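Local coordinates for protein aryl esterase (Mycobacterium smegmatis, PDB 2Q0Q) that hydrolyses aryl esters as an SGNH-family esterase and also catalyses acyl transfer to alcohols in water, working as an oligomer, at residues 40-45 / 210-215; 25-30 / 48-53. All blocks are in the same frame, centred on the assembly; numbering follows the deposited sequence.

Interaction 1: residues 40-45 / 210-215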
loop_
_atom_site.group_PDB
_atom_site.type_symbol
_atom_site.label_atom_id
_atom_site.label_comp_id
_atom_site.label_asym_id
_atom_site.label_seq_id
_atom_site.Cartn_x
_atom_site.Cartn_y
_atom_site.Cartn_z
ATOM N N GLN G 40 -44.059 -10.281 5.126
ATOM C CA GLN G 40 -45.524 -10.423 5.307
ATOM C C GLN G 40 -46.128 -11.222 4.169
ATOM O O GLN G 40 -46.887 -12.177 4.378
ATOM C CB GLN G 40 -46.246 -9.063 5.266
ATOM C CG GLN G 40 -46.092 -8.139 6.454
ATOM C CD GLN G 40 -46.648 -6.732 6.137
ATOM O OE1 GLN G 40 -47.707 -6.592 5.505
ATOM N NE2 GLN G 40 -45.924 -5.695 6.562
ATOM N N GLN G 41 -45.810 -10.782 2.958
ATOM C CA GLN G 41 -46.405 -11.339 1.758
ATOM C C GLN G 41 -45.978 -12.786 1.553
ATOM O O GLN G 41 -46.776 -13.603 1.111
ATOM C CB GLN G 41 -46.047 -10.485 0.539
ATOM C CG GLN G 41 -46.715 -9.114 0.537
ATOM C CD GLN G 41 -48.201 -9.180 0.276
ATOM O OE1 GLN G 41 -48.647 -9.704 -0.740
ATOM N NE2 GLN G 41 -48.976 -8.624 1.191
ATOM N N LEU G 42 -44.731 -13.099 1.877
ATOM C CA LEU G 42 -44.211 -14.444 1.680
ATOM C C LEU G 42 -44.715 -15.412 2.752
ATOM O O LEU G 42 -45.024 -16.563 2.458
ATOM C CB LEU G 42 -42.687 -14.408 1.680
ATOM C CG LEU G 42 -42.026 -13.872 0.423
ATOM C CD1 LEU G 42 -40.518 -13.687 0.641
ATOM C CD2 LEU G 42 -42.337 -14.780 -0.781
ATOM N N GLY G 43 -44.779 -14.941 3.990
ATOM C CA GLY G 43 -45.299 -15.746 5.088
ATOM C C GLY G 43 -44.262 -16.656 5.694
ATOM O O GLY G 43 -43.069 -16.564 5.390
ATOM N N ALA G 44 -44.734 -17.540 6.567
ATOM C CA ALA G 44 -43.872 -18.300 7.450
ATOM C C ALA G 44 -43.037 -19.406 6.777
ATOM O O ALA G 44 -42.127 -19.957 7.411
ATOM C CB ALA G 44 -44.702 -18.881 8.607
ATOM N N ASP G 45 -43.330 -19.735 5.515
ATOM C CA ASP G 45 -42.453 -20.636 4.757
ATOM C C ASP G 45 -41.149 -19.941 4.336
ATOM O O ASP G 45 -40.234 -20.599 3.835
ATOM C CB ASP G 45 -43.152 -21.214 3.523
ATOM C CG ASP G 45 -44.130 -22.345 3.856
ATOM O OD1 ASP G 45 -44.045 -22.922 4.959
ATOM O OD2 ASP G 45 -44.984 -22.647 2.989
ATOM N N GLU G 210 -43.714 -11.922 -5.341
ATOM C CA GLU G 210 -43.968 -12.779 -6.492
ATOM C C GLU G 210 -42.661 -13.302 -7.120
ATOM O O GLU G 210 -42.556 -14.465 -7.507
ATOM C CB GLU G 210 -44.827 -12.003 -7.519
ATOM C CG GLU G 210 -45.202 -12.806 -8.752
ATOM C CD GLU G 210 -44.168 -12.724 -9.887
ATOM O OE1 GLU G 210 -43.395 -11.725 -9.939
ATOM O OE2 GLU G 210 -44.072 -13.789 -10.625
ATOM N N GLN G 211 -41.665 -12.429 -7.214
ATOM C CA GLN G 211 -40.398 -12.810 -7.803
ATOM C C GLN G 211 -39.746 -13.927 -6.981
ATOM O O GLN G 211 -39.280 -14.907 -7.552
ATOM C CB GLN G 211 -39.464 -11.605 -7.866
ATOM C CG GLN G 211 -39.898 -10.580 -8.885
ATOM C CD GLN G 211 -39.531 -11.026 -10.273
ATOM O OE1 GLN G 211 -38.337 -11.081 -10.605
ATOM N NE2 GLN G 211 -40.530 -11.416 -11.064
ATOM N N VAL G 212 -39.715 -13.766 -5.653
ATOM C CA VAL G 212 -39.148 -14.777 -4.756
ATOM C C VAL G 212 -39.835 -16.128 -4.900
ATOM O O VAL G 212 -39.170 -17.158 -5.044
ATOM C CB VAL G 212 -39.222 -14.321 -3.295
ATOM C CG1 VAL G 212 -38.881 -15.486 -2.338
ATOM C CG2 VAL G 212 -38.249 -13.179 -3.068
ATOM N N ARG G 213 -41.160 -16.146 -4.855
ATOM C CA ARG G 213 -41.853 -17.414 -4.991
ATOM C C ARG G 213 -41.577 -18.038 -6.352
ATOM O O ARG G 213 -41.556 -19.254 -6.489
ATOM C CB ARG G 213 -43.352 -17.236 -4.832
ATOM C CG ARG G 213 -43.820 -16.829 -3.456
ATOM C CD ARG G 213 -45.328 -16.661 -3.486
ATOM N NE ARG G 213 -45.803 -15.817 -2.393
ATOM C CZ ARG G 213 -46.227 -14.556 -2.507
ATOM N NH1 ARG G 213 -46.295 -13.909 -3.680
ATOM N NH2 ARG G 213 -46.618 -13.931 -1.418
ATOM N N SER G 214 -41.392 -17.200 -7.370
ATOM C CA SER G 214 -41.172 -17.688 -8.717
ATOM C C SER G 214 -39.823 -18.396 -8.888
ATOM O O SER G 214 -39.703 -19.329 -9.687
ATOM C CB SER G 214 -41.282 -16.526 -9.705
ATOM O OG SER G 214 -40.565 -16.830 -10.875
ATOM N N LEU G 215 -38.820 -17.927 -8.141
ATOM C CA LEU G 215 -37.451 -18.431 -8.243
ATOM C C LEU G 215 -37.150 -19.632 -7.355
ATOM O O LEU G 215 -36.188 -20.367 -7.604
ATOM C CB LEU G 215 -36.465 -17.319 -7.894
ATOM C CG LEU G 215 -36.382 -16.215 -8.934
ATOM C CD1 LEU G 215 -35.476 -15.102 -8.458
ATOM C CD2 LEU G 215 -35.933 -16.776 -10.302
HETATM O O HOH W 1 -48.322 -11.752 -2.111
#
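R213 reaches from the last turn of helix 198-215 to the C-terminal end of helix 34-42, where its NH2 meets the backbone O of Q41 at 2.6 Å. The bond is short but weak, because the N-H...O angle is only 125°, although the carbonyl oxygen lies at the edge of the guanidinium and in its plane. A water strengthens the link: it accepts from R213 NH2 at 2.9 Å and donates to Q41 OE1 at 2.5 Å. Q41 can offer that oxygen because its chain folds back at chi2 (-71°), while its side chain also packs on R202, V206 and A209 of helix 198-215. NH2 is thus held by both the backbone and, through the water, the side chain of one glutamine.

Next to these polar atoms the contact turns apolar. The R213 chain runs extended from CG to NE and slides past L42 in the opposite direction; L42 CD2 touches R213 CG at 3.7 Å, and the same methyl also lies over one face of the guanidinium. The other methyl, L42 CD1, meets V212 CG1 at 3.8 Å, the two side chains crossing at about a right angle. V212 puts CG1 opposite its backbone N (chi1 169°) and also rests on L86 and I88 of strand 86-90, so the buried leucine-valine pair lies between the helices and the sheet. Two helices packed side by side against a parallel sheet, as here, are characteristic of the three-layer alpha/beta/alpha fold of SGNH hydrolases.

Interaction 2: residues 25-30 / 48-53; sequences TERFAP and VIEEGL
E50 OE2 accepts two hydrogen bonds, one from a water at 2.7 Å and one from the hydroxyl of T35 on helix 34-42. The same water donates to the backbone O of P30, also at 2.7 Å, and so carries the carboxylate across to the loop 25-30. The other oxygen, E50 OE1, faces R27: NH2 stands 3.5 Å from it, a salt bridge of charges alone, since the oxygen lies well out of the guanidinium plane and no N-H points at it. The planes of guanidinium and carboxylate are 37° apart. A second arginine, R33, pairs with E50 OE1 as well, and its NE comes close to that of R27; a carboxylate shared by both arginines probably offsets their like charges and should be well stabilised in its ionised form.

The two side chains cross obliquely. R27 sets off with CG opposite its backbone N (chi1 -159°) and then runs straight to NE, which carries NH2 across to E50. E50 is extended beyond CG, chi2 173°, and NH2 lies beside this chain, 4.1 Å from E50 CB, with OE1 as its nearest atom. Other partners chiefly set the rotation of the guanidinium and hold the loop: R27 NE bonds to the O of W14, R27 NH1 makes a weak hydrogen bond to the O of L82 of a second subunit, and the hydroxyl of Y129 of that subunit hydrogen-bonds the backbone N of R27.

The contact therefore bridges the loop leading from helix 11-14 to helix 34-42 and strand 46-52, the outermost strand of the sheet within this chain, which lies parallel to strand 3-9.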
loop_
_atom_site.group_PDB
_atom_site.type_symbol
_atom_site.label_atom_id
_atom_site.label_comp_id
_atom_site.label_asym_id
_atom_site.label_seq_id
_atom_site.Cartn_x
_atom_site.Cartn_y
_atom_site.Cartn_z
ATOM N N THR G 25 -32.625 11.433 9.601
ATOM C CA THR G 25 -33.900 10.769 9.527
ATOM C C THR G 25 -33.938 9.489 10.346
ATOM O O THR G 25 -33.042 9.211 11.158
ATOM C CB THR G 25 -34.304 10.486 8.048
ATOM O OG1 THR G 25 -35.720 10.251 7.974
ATOM C CG2 THR G 25 -33.521 9.290 7.447
ATOM N N GLU G 26 -35.014 8.735 10.139
ATOM C CA GLU G 26 -35.263 7.495 10.856
ATOM C C GLU G 26 -35.631 6.399 9.867
ATOM O O GLU G 26 -35.703 6.637 8.644
ATOM C CB GLU G 26 -36.353 7.678 11.930
ATOM C CG GLU G 26 -35.987 8.657 13.048
ATOM C CD GLU G 26 -36.261 10.138 12.700
ATOM O OE1 GLU G 26 -37.298 10.448 12.063
ATOM O OE2 GLU G 26 -35.442 11.001 13.105
ATOM N N ARG G 27 -35.790 5.191 10.402
ATOM C CA ARG G 27 -36.101 4.024 9.617
ATOM C C ARG G 27 -37.604 3.838 9.494
ATOM O O ARG G 27 -38.338 3.976 10.465
ATOM C CB ARG G 27 -35.511 2.796 10.292
ATOM C CG ARG G 27 -35.311 1.638 9.400
ATOM C CD ARG G 27 -34.455 0.588 10.097
ATOM N NE ARG G 27 -34.225 -0.559 9.226
ATOM C CZ ARG G 27 -33.513 -1.637 9.547
ATOM N NH1 ARG G 27 -32.923 -1.761 10.740
ATOM N NH2 ARG G 27 -33.404 -2.616 8.650
ATOM N N PHE G 28 -38.056 3.499 8.301
ATOM C CA PHE G 28 -39.443 3.069 8.107
ATOM C C PHE G 28 -39.732 1.900 9.060
ATOM O O PHE G 28 -38.861 1.057 9.291
ATOM C CB PHE G 28 -39.680 2.623 6.652
ATOM C CG PHE G 28 -40.087 3.748 5.706
ATOM C CD1 PHE G 28 -41.239 4.505 5.929
ATOM C CD2 PHE G 28 -39.327 4.033 4.585
ATOM C CE1 PHE G 28 -41.614 5.524 5.054
ATOM C CE2 PHE G 28 -39.696 5.050 3.700
ATOM C CZ PHE G 28 -40.842 5.805 3.946
ATOM N N ALA G 29 -40.946 1.837 9.599
ATOM C CA ALA G 29 -41.356 0.738 10.484
ATOM C C ALA G 29 -41.133 -0.644 9.859
ATOM O O ALA G 29 -41.227 -0.805 8.643
ATOM C CB ALA G 29 -42.826 0.900 10.866
ATOM N N PRO G 30 -40.888 -1.664 10.687
ATOM C CA PRO G 30 -40.611 -2.999 10.134
ATOM C C PRO G 30 -41.677 -3.544 9.166
ATOM O O PRO G 30 -41.346 -4.287 8.250
ATOM C CB PRO G 30 -40.478 -3.891 11.386
ATOM C CG PRO G 30 -40.926 -3.059 12.536
ATOM C CD PRO G 30 -40.805 -1.636 12.158
ATOM N N VAL G 48 -36.890 -13.491 5.780
ATOM C CA VAL G 48 -36.166 -12.386 5.150
ATOM C C VAL G 48 -35.102 -11.806 6.086
ATOM O O VAL G 48 -35.336 -11.595 7.271
ATOM C CB VAL G 48 -37.140 -11.273 4.687
ATOM C CG1 VAL G 48 -36.378 -10.012 4.223
ATOM C CG2 VAL G 48 -38.025 -11.814 3.578
ATOM N N ILE G 49 -33.922 -11.563 5.525
ATOM C CA ILE G 49 -32.787 -11.039 6.268
ATOM C C ILE G 49 -32.429 -9.665 5.708
ATOM O O ILE G 49 -32.135 -9.544 4.519
ATOM C CB ILE G 49 -31.597 -12.002 6.135
ATOM C CG1 ILE G 49 -31.959 -13.364 6.745
ATOM C CG2 ILE G 49 -30.357 -11.407 6.760
ATOM C CD1 ILE G 49 -31.358 -14.534 5.993
ATOM N N GLU G 50 -32.479 -8.645 6.563
ATOM C CA GLU G 50 -32.300 -7.234 6.172
ATOM C C GLU G 50 -30.860 -6.789 6.317
ATOM O O GLU G 50 -30.361 -6.605 7.434
ATOM C CB GLU G 50 -33.181 -6.329 7.028
ATOM C CG GLU G 50 -34.656 -6.668 6.880
ATOM C CD GLU G 50 -35.571 -5.909 7.828
ATOM O OE1 GLU G 50 -35.176 -5.616 8.987
ATOM O OE2 GLU G 50 -36.704 -5.624 7.397
ATOM N N GLU G 51 -30.181 -6.652 5.187
ATOM C CA GLU G 51 -28.834 -6.102 5.162
ATOM C C GLU G 51 -28.785 -4.893 4.223
ATOM O O GLU G 51 -28.112 -4.912 3.203
ATOM C CB GLU G 51 -27.815 -7.174 4.767
ATOM C CG GLU G 51 -27.622 -8.266 5.835
ATOM C CD GLU G 51 -26.707 -7.876 6.968
ATOM O OE1 GLU G 51 -26.000 -6.832 6.885
ATOM O OE2 GLU G 51 -26.627 -8.675 7.937
ATOM N N GLY G 52 -29.469 -3.826 4.627
ATOM C CA GLY G 52 -29.441 -2.573 3.908
ATOM C C GLY G 52 -28.634 -1.558 4.698
ATOM O O GLY G 52 -28.923 -1.336 5.877
ATOM N N LEU G 53 -27.647 -0.934 4.039
ATOM C CA LEU G 53 -26.816 0.123 4.621
ATOM C C LEU G 53 -26.907 1.428 3.813
ATOM O O LEU G 53 -26.478 1.482 2.649
ATOM C CB LEU G 53 -25.338 -0.335 4.666
ATOM C CG LEU G 53 -24.296 0.716 5.080
ATOM C CD1 LEU G 53 -24.609 1.263 6.465
ATOM C CD2 LEU G 53 -22.906 0.097 5.015
HETATM O O HOH W 2 -39.052 -5.626 8.809
#

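Overall arrangement
From the N terminus, strand 3-9 and helix 11-14 lead into the loop 25-30, the first arm of interaction 2. The chain then runs through helix 34-42, whose end opens interaction 1, and turns into strand 46-52, where interaction 2 closes a short loop. Interaction 1 closes only at the C-terminal helix 198-215, after the rest of the sheet has been built, so the two contacts cross. Their centres lie 18 Å apart, yet they touch where L42 CD1 packs on V48 CG2 at 4.3 Å. Interaction 1 joins the end of helix 34-42 to the C-terminal helix, and interaction 2 joins the following strand to the loop at a subunit interface.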